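Local coordinates for protein cytochrome P450 monooxygenase (PDB 6KBH) that probably acts as a self-sufficient monooxygenase, with a heme that oxidises substrates and FMN and a [2Fe-2S] cluster in the same chain to supply its electrons, at residues E64-F68 with I342-E346; V84-F88 with L353-N357. One frame throughout, in Å; residues are numbered along the deposited sequence.

Contact 1. Residues E64-F68 with I342-E346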
ATOM      1  N   GLU A  64       3.446 -27.043  15.432  1.00 78.04           N
ATOM      2  CA  GLU A  64       2.799 -28.163  16.094  1.00 79.04           C
ATOM      3  C   GLU A  64       1.667 -27.797  17.044  1.00 76.22           C
ATOM      4  O   GLU A  64       0.879 -28.685  17.388  1.00 77.91           O
ATOM      5  CB  GLU A  64       3.839 -28.998  16.858  1.00 90.69           C
ATOM      6  CG  GLU A  64       5.178 -29.092  16.143  1.00 92.45           C
ATOM      7  CD  GLU A  64       6.231 -29.789  16.972  1.00 84.87           C
ATOM      8  OE1 GLU A  64       5.977 -30.922  17.430  1.00 87.19           O
ATOM      9  OE2 GLU A  64       7.314 -29.199  17.170  1.00 95.24           O
ATOM     10  N   GLU A  65       1.544 -26.540  17.469  1.00 81.53           N
ATOM     11  CA  GLU A  65       0.460 -26.143  18.369  1.00 79.94           C
ATOM     12  C   GLU A  65       0.094 -24.692  18.117  1.00 82.01           C
ATOM     13  O   GLU A  65       0.625 -23.778  18.761  1.00 77.84           O
ATOM     14  CB  GLU A  65       0.834 -26.360  19.834  1.00 74.77           C
ATOM     15  CG  GLU A  65      -0.369 -26.335  20.758  1.00 80.88           C
ATOM     16  CD  GLU A  65      -0.023 -26.704  22.179  1.00 68.95           C
ATOM     17  OE1 GLU A  65       1.182 -26.818  22.485  1.00 69.80           O
ATOM     18  OE2 GLU A  65      -0.959 -26.883  22.987  1.00 74.76           O
ATOM     19  N   PRO A  66      -0.849 -24.442  17.203  1.00 79.27           N
ATOM     20  CA  PRO A  66      -1.143 -23.056  16.803  1.00 73.45           C
ATOM     21  C   PRO A  66      -1.904 -22.259  17.849  1.00 73.89           C
ATOM     22  O   PRO A  66      -1.917 -21.022  17.771  1.00 73.31           O
ATOM     23  CB  PRO A  66      -1.978 -23.238  15.533  1.00 68.78           C
ATOM     24  CG  PRO A  66      -2.696 -24.536  15.768  1.00 74.47           C
ATOM     25  CD  PRO A  66      -1.753 -25.411  16.559  1.00 76.92           C
ATOM     26  N   VAL A  67      -2.545 -22.920  18.813  1.00 74.12           N
ATOM     27  CA  VAL A  67      -3.346 -22.261  19.840  1.00 71.20           C
ATOM     28  C   VAL A  67      -3.111 -22.981  21.160  1.00 73.92           C
ATOM     29  O   VAL A  67      -3.301 -24.198  21.248  1.00 88.03           O
ATOM     30  CB  VAL A  67      -4.848 -22.265  19.491  1.00 65.70           C
ATOM     31  CG1 VAL A  67      -5.670 -21.680  20.633  1.00 68.41           C
ATOM     32  CG2 VAL A  67      -5.097 -21.503  18.209  1.00 75.82           C
ATOM     33  N   PHE A  68      -2.707 -22.238  22.185  1.00 67.30           N
ATOM     34  CA  PHE A  68      -2.455 -22.863  23.473  1.00 73.71           C
ATOM     35  C   PHE A  68      -2.788 -21.897  24.598  1.00 74.02           C
ATOM     36  O   PHE A  68      -2.855 -20.678  24.408  1.00 66.46           O
ATOM     37  CB  PHE A  68      -1.003 -23.350  23.597  1.00 74.39           C
ATOM     38  CG  PHE A  68       0.033 -22.258  23.481  1.00 73.56           C
ATOM     39  CD1 PHE A  68       0.557 -21.907  22.247  1.00 65.97           C
ATOM     40  CD2 PHE A  68       0.505 -21.605  24.611  1.00 71.27           C
ATOM     41  CE1 PHE A  68       1.521 -20.918  22.138  1.00 60.00           C
ATOM     42  CE2 PHE A  68       1.467 -20.614  24.508  1.00 73.52           C
ATOM     43  CZ  PHE A  68       1.975 -20.270  23.265  1.00 61.89           C
ATOM     44  N   ILE A 342     -11.087 -22.544  18.279  1.00 79.48           N
ATOM     45  CA  ILE A 342     -10.116 -21.865  17.433  1.00 78.32           C
ATOM     46  C   ILE A 342      -9.099 -22.916  17.014  1.00 78.72           C
ATOM     47  O   ILE A 342      -8.270 -23.346  17.826  1.00 79.63           O
ATOM     48  CB  ILE A 342      -9.441 -20.681  18.136  1.00 82.78           C
ATOM     49  CG1 ILE A 342     -10.374 -19.478  18.190  1.00 85.98           C
ATOM     50  CG2 ILE A 342      -8.214 -20.235  17.378  1.00 75.57           C
ATOM     51  CD1 ILE A 342     -10.026 -18.515  19.293  1.00 76.13           C
ATOM     52  N   ASN A 343      -9.184 -23.354  15.758  1.00 81.00           N
ATOM     53  CA  ASN A 343      -8.276 -24.350  15.200  1.00 71.42           C
ATOM     54  C   ASN A 343      -8.204 -25.593  16.087  1.00 80.02           C
ATOM     55  O   ASN A 343      -7.130 -26.036  16.501  1.00 76.44           O
ATOM     56  CB  ASN A 343      -6.890 -23.743  14.972  1.00 75.39           C
ATOM     57  CG  ASN A 343      -6.080 -24.506  13.941  1.00 88.02           C
ATOM     58  OD1 ASN A 343      -6.383 -25.655  13.614  1.00 86.52           O
ATOM     59  ND2 ASN A 343      -5.038 -23.864  13.418  1.00 86.14           N
ATOM     60  N   GLY A 344      -9.376 -26.145  16.399  1.00 74.59           N
ATOM     61  CA  GLY A 344      -9.481 -27.375  17.147  1.00 73.80           C
ATOM     62  C   GLY A 344      -9.479 -27.226  18.656  1.00 84.49           C
ATOM     63  O   GLY A 344      -9.973 -28.122  19.352  1.00 75.09           O
ATOM     64  N   VAL A 345      -8.940 -26.132  19.183  1.00 81.96           N
ATOM     65  CA  VAL A 345      -8.862 -25.923  20.624  1.00 69.65           C
ATOM     66  C   VAL A 345     -10.107 -25.176  21.084  1.00 74.94           C
ATOM     67  O   VAL A 345     -10.436 -24.109  20.554  1.00 84.68           O
ATOM     68  CB  VAL A 345      -7.586 -25.149  20.996  1.00 69.30           C
ATOM     69  CG1 VAL A 345      -7.497 -24.960  22.504  1.00 67.41           C
ATOM     70  CG2 VAL A 345      -6.355 -25.867  20.459  1.00 59.95           C
ATOM     71  N   GLU A 346     -10.801 -25.737  22.070  1.00 78.21           N
ATOM     72  CA  GLU A 346     -11.977 -25.080  22.625  1.00 84.88           C
ATOM     73  C   GLU A 346     -11.559 -23.882  23.469  1.00 86.33           C
ATOM     74  O   GLU A 346     -10.673 -23.989  24.323  1.00 87.92           O
ATOM     75  CB  GLU A 346     -12.794 -26.060  23.464  1.00 86.94           C
ATOM     76  CG  GLU A 346     -13.198 -27.323  22.729  1.00 92.95           C
ATOM     77  CD  GLU A 346     -14.525 -27.868  23.211  1.00106.67           C
ATOM     78  OE1 GLU A 346     -15.269 -27.114  23.873  1.00103.51           O
ATOM     79  OE2 GLU A 346     -14.821 -29.050  22.931  1.00111.15           O
TER

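Contact 2. Residues V84-F88 with L353-N357. With HEM (protoporphyrin IX containing Fe), chain C.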
ATOM      1  N   VAL A  84      -5.115 -15.449  13.371  1.00 60.13           N
ATOM      2  CA  VAL A  84      -5.191 -14.130  13.993  1.00 68.01           C
ATOM      3  C   VAL A  84      -5.868 -13.133  13.062  1.00 72.80           C
ATOM      4  O   VAL A  84      -6.472 -12.159  13.526  1.00 71.52           O
ATOM      5  CB  VAL A  84      -3.802 -13.632  14.448  1.00 69.71           C
ATOM      6  CG1 VAL A  84      -3.016 -14.745  15.110  1.00 71.16           C
ATOM      7  CG2 VAL A  84      -3.030 -13.055  13.301  1.00 68.46           C
ATOM      8  N   LYS A  85      -5.795 -13.349  11.747  1.00 73.54           N
ATOM      9  CA  LYS A  85      -6.628 -12.563  10.847  1.00 73.68           C
ATOM     10  C   LYS A  85      -8.101 -12.877  11.076  1.00 70.42           C
ATOM     11  O   LYS A  85      -8.950 -11.975  11.059  1.00 77.04           O
ATOM     12  CB  LYS A  85      -6.247 -12.820   9.387  1.00 74.16           C
ATOM     13  CG  LYS A  85      -7.063 -11.989   8.404  1.00 72.02           C
ATOM     14  CD  LYS A  85      -7.029 -12.535   6.984  1.00 82.23           C
ATOM     15  CE  LYS A  85      -5.824 -12.024   6.216  1.00 84.83           C
ATOM     16  NZ  LYS A  85      -5.971 -12.233   4.749  1.00 89.65           N
ATOM     17  N   ALA A  86      -8.419 -14.151  11.308  1.00 63.25           N
ATOM     18  CA  ALA A  86      -9.801 -14.537  11.566  1.00 70.15           C
ATOM     19  C   ALA A  86     -10.318 -13.944  12.869  1.00 76.02           C
ATOM     20  O   ALA A  86     -11.513 -13.650  12.983  1.00 81.13           O
ATOM     21  CB  ALA A  86      -9.927 -16.060  11.589  1.00 72.23           C
ATOM     22  N   VAL A  87      -9.445 -13.765  13.863  1.00 67.21           N
ATOM     23  CA  VAL A  87      -9.880 -13.138  15.105  1.00 78.82           C
ATOM     24  C   VAL A  87     -10.202 -11.670  14.872  1.00 64.30           C
ATOM     25  O   VAL A  87     -11.171 -11.135  15.424  1.00 73.18           O
ATOM     26  CB  VAL A  87      -8.813 -13.322  16.200  1.00 73.42           C
ATOM     27  CG1 VAL A  87      -9.201 -12.560  17.454  1.00 66.93           C
ATOM     28  CG2 VAL A  87      -8.634 -14.794  16.510  1.00 67.51           C
ATOM     29  N   PHE A  88      -9.409 -11.001  14.031  1.00 71.64           N
ATOM     30  CA  PHE A  88      -9.633  -9.584  13.763  1.00 77.38           C
ATOM     31  C   PHE A  88     -10.967  -9.347  13.064  1.00 73.68           C
ATOM     32  O   PHE A  88     -11.661  -8.366  13.357  1.00 88.80           O
ATOM     33  CB  PHE A  88      -8.483  -9.022  12.928  1.00 70.73           C
ATOM     34  CG  PHE A  88      -7.312  -8.557  13.747  1.00 70.27           C
ATOM     35  CD1 PHE A  88      -7.459  -7.528  14.668  1.00 68.62           C
ATOM     36  CD2 PHE A  88      -6.065  -9.134  13.589  1.00 64.79           C
ATOM     37  CE1 PHE A  88      -6.385  -7.091  15.420  1.00 66.22           C
ATOM     38  CE2 PHE A  88      -4.985  -8.706  14.344  1.00 74.42           C
ATOM     39  CZ  PHE A  88      -5.146  -7.683  15.260  1.00 68.00           C
ATOM     40  N   LEU A 353      -7.510 -13.267  24.474  1.00 77.54           N
ATOM     41  CA  LEU A 353      -6.652 -13.751  23.405  1.00 76.09           C
ATOM     42  C   LEU A 353      -5.393 -12.904  23.293  1.00 72.78           C
ATOM     43  O   LEU A 353      -5.451 -11.673  23.364  1.00 68.49           O
ATOM     44  CB  LEU A 353      -7.397 -13.751  22.068  1.00 62.89           C
ATOM     45  CG  LEU A 353      -8.509 -14.794  21.933  1.00 76.39           C
ATOM     46  CD1 LEU A 353      -8.989 -14.898  20.485  1.00 68.80           C
ATOM     47  CD2 LEU A 353      -8.048 -16.151  22.452  1.00 71.38           C
ATOM     48  N   LEU A 354      -4.254 -13.571  23.134  1.00 65.63           N
ATOM     49  CA  LEU A 354      -3.011 -12.927  22.724  1.00 57.23           C
ATOM     50  C   LEU A 354      -2.726 -13.381  21.297  1.00 70.20           C
ATOM     51  O   LEU A 354      -2.225 -14.489  21.077  1.00 69.78           O
ATOM     52  CB  LEU A 354      -1.858 -13.279  23.653  1.00 52.19           C
ATOM     53  CG  LEU A 354      -0.624 -12.424  23.371  1.00 58.44           C
ATOM     54  CD1 LEU A 354      -0.931 -10.966  23.671  1.00 57.97           C
ATOM     55  CD2 LEU A 354       0.579 -12.895  24.168  1.00 54.00           C
ATOM     56  N   ILE A 355      -3.050 -12.530  20.329  1.00 56.04           N
ATOM     57  CA  ILE A 355      -2.901 -12.856  18.918  1.00 57.94           C
ATOM     58  C   ILE A 355      -1.583 -12.252  18.438  1.00 61.69           C
ATOM     59  O   ILE A 355      -1.431 -11.029  18.351  1.00 65.82           O
ATOM     60  CB  ILE A 355      -4.112 -12.380  18.103  1.00 62.87           C
ATOM     61  CG1 ILE A 355      -4.359 -10.876  18.261  1.00 61.49           C
ATOM     62  CG2 ILE A 355      -5.356 -13.135  18.555  1.00 64.67           C
ATOM     63  CD1 ILE A 355      -5.715 -10.421  17.755  1.00 61.02           C
ATOM     64  N   VAL A 356      -0.613 -13.112  18.139  1.00 61.66           N
ATOM     65  CA  VAL A 356       0.773 -12.682  17.949  1.00 62.97           C
ATOM     66  C   VAL A 356       0.913 -12.246  16.494  1.00 72.48           C
ATOM     67  O   VAL A 356       1.173 -13.054  15.598  1.00 61.17           O
ATOM     68  CB  VAL A 356       1.769 -13.775  18.333  1.00 61.60           C
ATOM     69  CG1 VAL A 356       3.188 -13.243  18.274  1.00 58.85           C
ATOM     70  CG2 VAL A 356       1.457 -14.310  19.725  1.00 57.48           C
ATOM     71  N   ASN A 357       0.733 -10.938  16.264  1.00 66.61           N
ATOM     72  CA  ASN A 357       0.952 -10.367  14.939  1.00 68.19           C
ATOM     73  C   ASN A 357       2.346 -10.692  14.424  1.00 72.64           C
ATOM     74  O   ASN A 357       2.534 -10.960  13.230  1.00 64.71           O
ATOM     75  CB  ASN A 357       0.763  -8.846  14.978  1.00 78.93           C
ATOM     76  CG  ASN A 357      -0.526  -8.428  15.655  1.00 74.77           C
ATOM     77  OD1 ASN A 357      -0.677  -8.571  16.869  1.00 73.90           O
ATOM     78  ND2 ASN A 357      -1.450  -7.872  14.878  1.00 67.29           N
TER
HETATM   79  CHA HEM C 802      -5.615   0.849  16.054  1.00 72.55           C
HETATM   80  CHB HEM C 802      -0.878  -0.612  15.122  1.00 63.93           C
HETATM   81  CHC HEM C 802       0.517   4.385  14.078  1.00 71.37           C
HETATM   82  CHD HEM C 802      -4.191   5.796  15.007  1.00 75.61           C
HETATM   83  C1A HEM C 802      -4.306   0.233  15.827  1.00 72.69           C
HETATM   84  C2A HEM C 802      -4.342  -1.217  16.048  1.00 58.52           C
HETATM   85  C3A HEM C 802      -3.032  -1.624  15.786  1.00 62.31           C
HETATM   86  C4A HEM C 802      -2.317  -0.369  15.433  1.00 54.12           C
HETATM   87  CMA HEM C 802      -2.489  -3.017  15.858  1.00 59.17           C
HETATM   88  CAA HEM C 802      -5.500  -2.085  16.435  1.00 61.54           C
HETATM   89  CBA HEM C 802      -6.062  -2.911  15.321  1.00 63.91           C
HETATM   90  CGA HEM C 802      -7.350  -3.636  15.522  1.00 66.22           C
HETATM   91  O1A HEM C 802      -7.607  -3.707  16.753  1.00 78.76           O
HETATM   92  O2A HEM C 802      -7.822  -3.979  14.403  1.00 62.93           O
HETATM   93  C1B HEM C 802      -0.039   0.573  14.760  1.00 62.92           C
HETATM   94  C2B HEM C 802       1.452   0.518  14.401  1.00 72.66           C
HETATM   95  C3B HEM C 802       1.880   2.085  14.072  1.00 59.53           C
HETATM   96  C4B HEM C 802       0.616   2.897  14.275  1.00 64.04           C
HETATM   97  CMB HEM C 802       2.323  -0.691  14.365  1.00 76.81           C
HETATM   98  CAB HEM C 802       3.220   2.606  13.681  1.00 62.85           C
HETATM   99  CBB HEM C 802       3.916   1.961  12.534  1.00 68.12           C
HETATM  100  C1C HEM C 802      -0.836   4.963  14.320  1.00 75.70           C
HETATM  101  C2C HEM C 802      -0.792   6.386  14.108  1.00 69.59           C
HETATM  102  C3C HEM C 802      -2.080   6.803  14.362  1.00 74.99           C
HETATM  103  C4C HEM C 802      -2.780   5.573  14.700  1.00 70.29           C
HETATM  104  CMC HEM C 802       0.378   7.220  13.700  1.00 69.16           C
HETATM  105  CAC HEM C 802      -2.604   8.203  14.269  1.00 78.89           C
HETATM  106  CBC HEM C 802      -2.942   8.969  15.497  1.00 75.69           C
HETATM  107  C1D HEM C 802      -4.801   4.503  15.339  1.00 63.44           C
HETATM  108  C2D HEM C 802      -6.258   4.632  15.669  1.00 60.68           C
HETATM  109  C3D HEM C 802      -6.714   3.081  16.001  1.00 66.16           C
HETATM  110  C4D HEM C 802      -5.448   2.295  15.809  1.00 67.02           C
HETATM  111  CMD HEM C 802      -7.070   5.880  15.686  1.00 76.36           C
HETATM  112  CAD HEM C 802      -8.069   2.600  16.381  1.00 75.64           C
HETATM  113  CBD HEM C 802      -9.042   2.464  15.257  1.00 59.85           C
HETATM  114  CGD HEM C 802     -10.234   1.611  15.494  1.00 68.09           C
HETATM  115  O1D HEM C 802      -9.996   0.880  16.485  1.00 73.85           O
HETATM  116  O2D HEM C 802     -11.128   1.846  14.641  1.00 65.26           O
HETATM  117  NA  HEM C 802      -3.073   0.780  15.453  1.00 70.35           N
HETATM  118  NB  HEM C 802      -0.560   1.975  14.617  1.00 67.37           N
HETATM  119  NC  HEM C 802      -2.053   4.436  14.687  1.00 75.22           N
HETATM  120  ND  HEM C 802      -4.196   3.094  15.350  1.00 64.76           N
HETATM  121 FE   HEM C 802      -2.308   2.549  15.124  1.00 75.70          FE

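Contact 1. Residues E64-F68 with I342-E346
Pro66, just before strand 67-69, lays its ring against the side-chain amide of Asn343, with CG 3.4 Å from Asn343 ND2 and the two side chains crossing at about a right angle. A proline suits this spot because its rigid ring offers a carbon surface to the amide. Asn343 ND2 also hydrogen-bonds to Asp83 OD2 of helix 81-89. Val67 follows and carries most of the contact. Its CG1 lies anti to the backbone N (chi1 175°) and meets Val345 CB at 4.0 Å, while CG2 turns to Ile342 CG2 at 3.5 Å, so one branched residue serves both flanks of the hairpin. Val345 CG2 also rests 3.6 Å from Val67 O. Phe68 points the other way, packing on Trp60 and Phe43. The partner is a beta hairpin closed by Ile342 N to Val345 O and Val345 N to Ile342 O, its two-residue loop Asn343-Gly344 forming a type I' turn, whose positive phi angles suit asparagine and glycine. The valine and isoleucine contacts are apolar, beta-branched side chains joining hairpin to strand by shape, with the Asn343 amide at one edge turned to Asp83, while the backbone of Phe68 pairs with Val77 of strand 76-78.

Contact 2. Residues V84-F88 with L353-N357
Ile355 meets Val84, Val87 and Phe88 where helix 81-89, the B helix of the cytochrome P450 fold, lies against strand 352-355 of the mixed five-stranded beta1 sheet. The short axes pass 9.6 Å apart at an angle of 122°, a separation suited to a single layer of apolar side chains.

Ile355 meets each helix residue with a different atom: CB faces Val84 CB at 3.9 Å, CG2 reaches Val87 CG1 at 4.0 Å, and CD1 is carried onto Phe88. With chi1 at 57° CG1 stands between the backbone N and the carbonyl carbon, and an extended chi2 then sends CD1 over one face of the Phe88 ring. This is a CH-pi contact, 4.0 Å from Ile355 CD1 to the Phe88 ring centroid and displaced toward the ring's rim.

Val84 and Val87, one turn apart on the helix, present short branched side chains that fill the gap while leaving the helix close to the sheet. Val84 also touches Val78 of the neighbouring strand. Val87 CG1, anti to its backbone N, meets Leu353 CD1 at 3.8 Å, and both residues reach Phe94 of the edge strand.

At the far end, past Val356 at the N-cap position of the short helix 357-360, Asn357 ND2 comes to the edge of the Phe88 ring, near its plane, 3.7 Å from CE2. The amide plane is turned 55° from the ring; an amide suits the place because ND2 can donate to Leu384 O while standing at the ring edge. Phe88, itself part of the heme pocket, joins it to strand 352-355; there Arg334 NH2 hydrogen-bonds to the heme. The flat hydrocarbon ring of Phe88 approaches a heme propionate obliquely, with Phe88 CE1 3.6 Å from HEM O2A.

Contacts 1 and 2 lie about 12 Å apart, centre to centre, on the same side of the chain's centre and around one mixed sheet of the P450 part. Their segments alternate along the chain: 64-68, 84-88, then 342-346 and 353-357 more than 250 residues later. Strand 67-69 lies at one edge of the sheet and strand 352-355 in its middle, with 76-78 between them. The hairpin 340-347 forms its own two-stranded sheet beside the mixed one and is followed, after a short connection, by 352-355; Ile342 CD1 touches Leu353 CD1 at 3.9 Å. Together the contacts tie N-terminal strand and helix to later strands, from the partly exposed hairpin to the buried heme side.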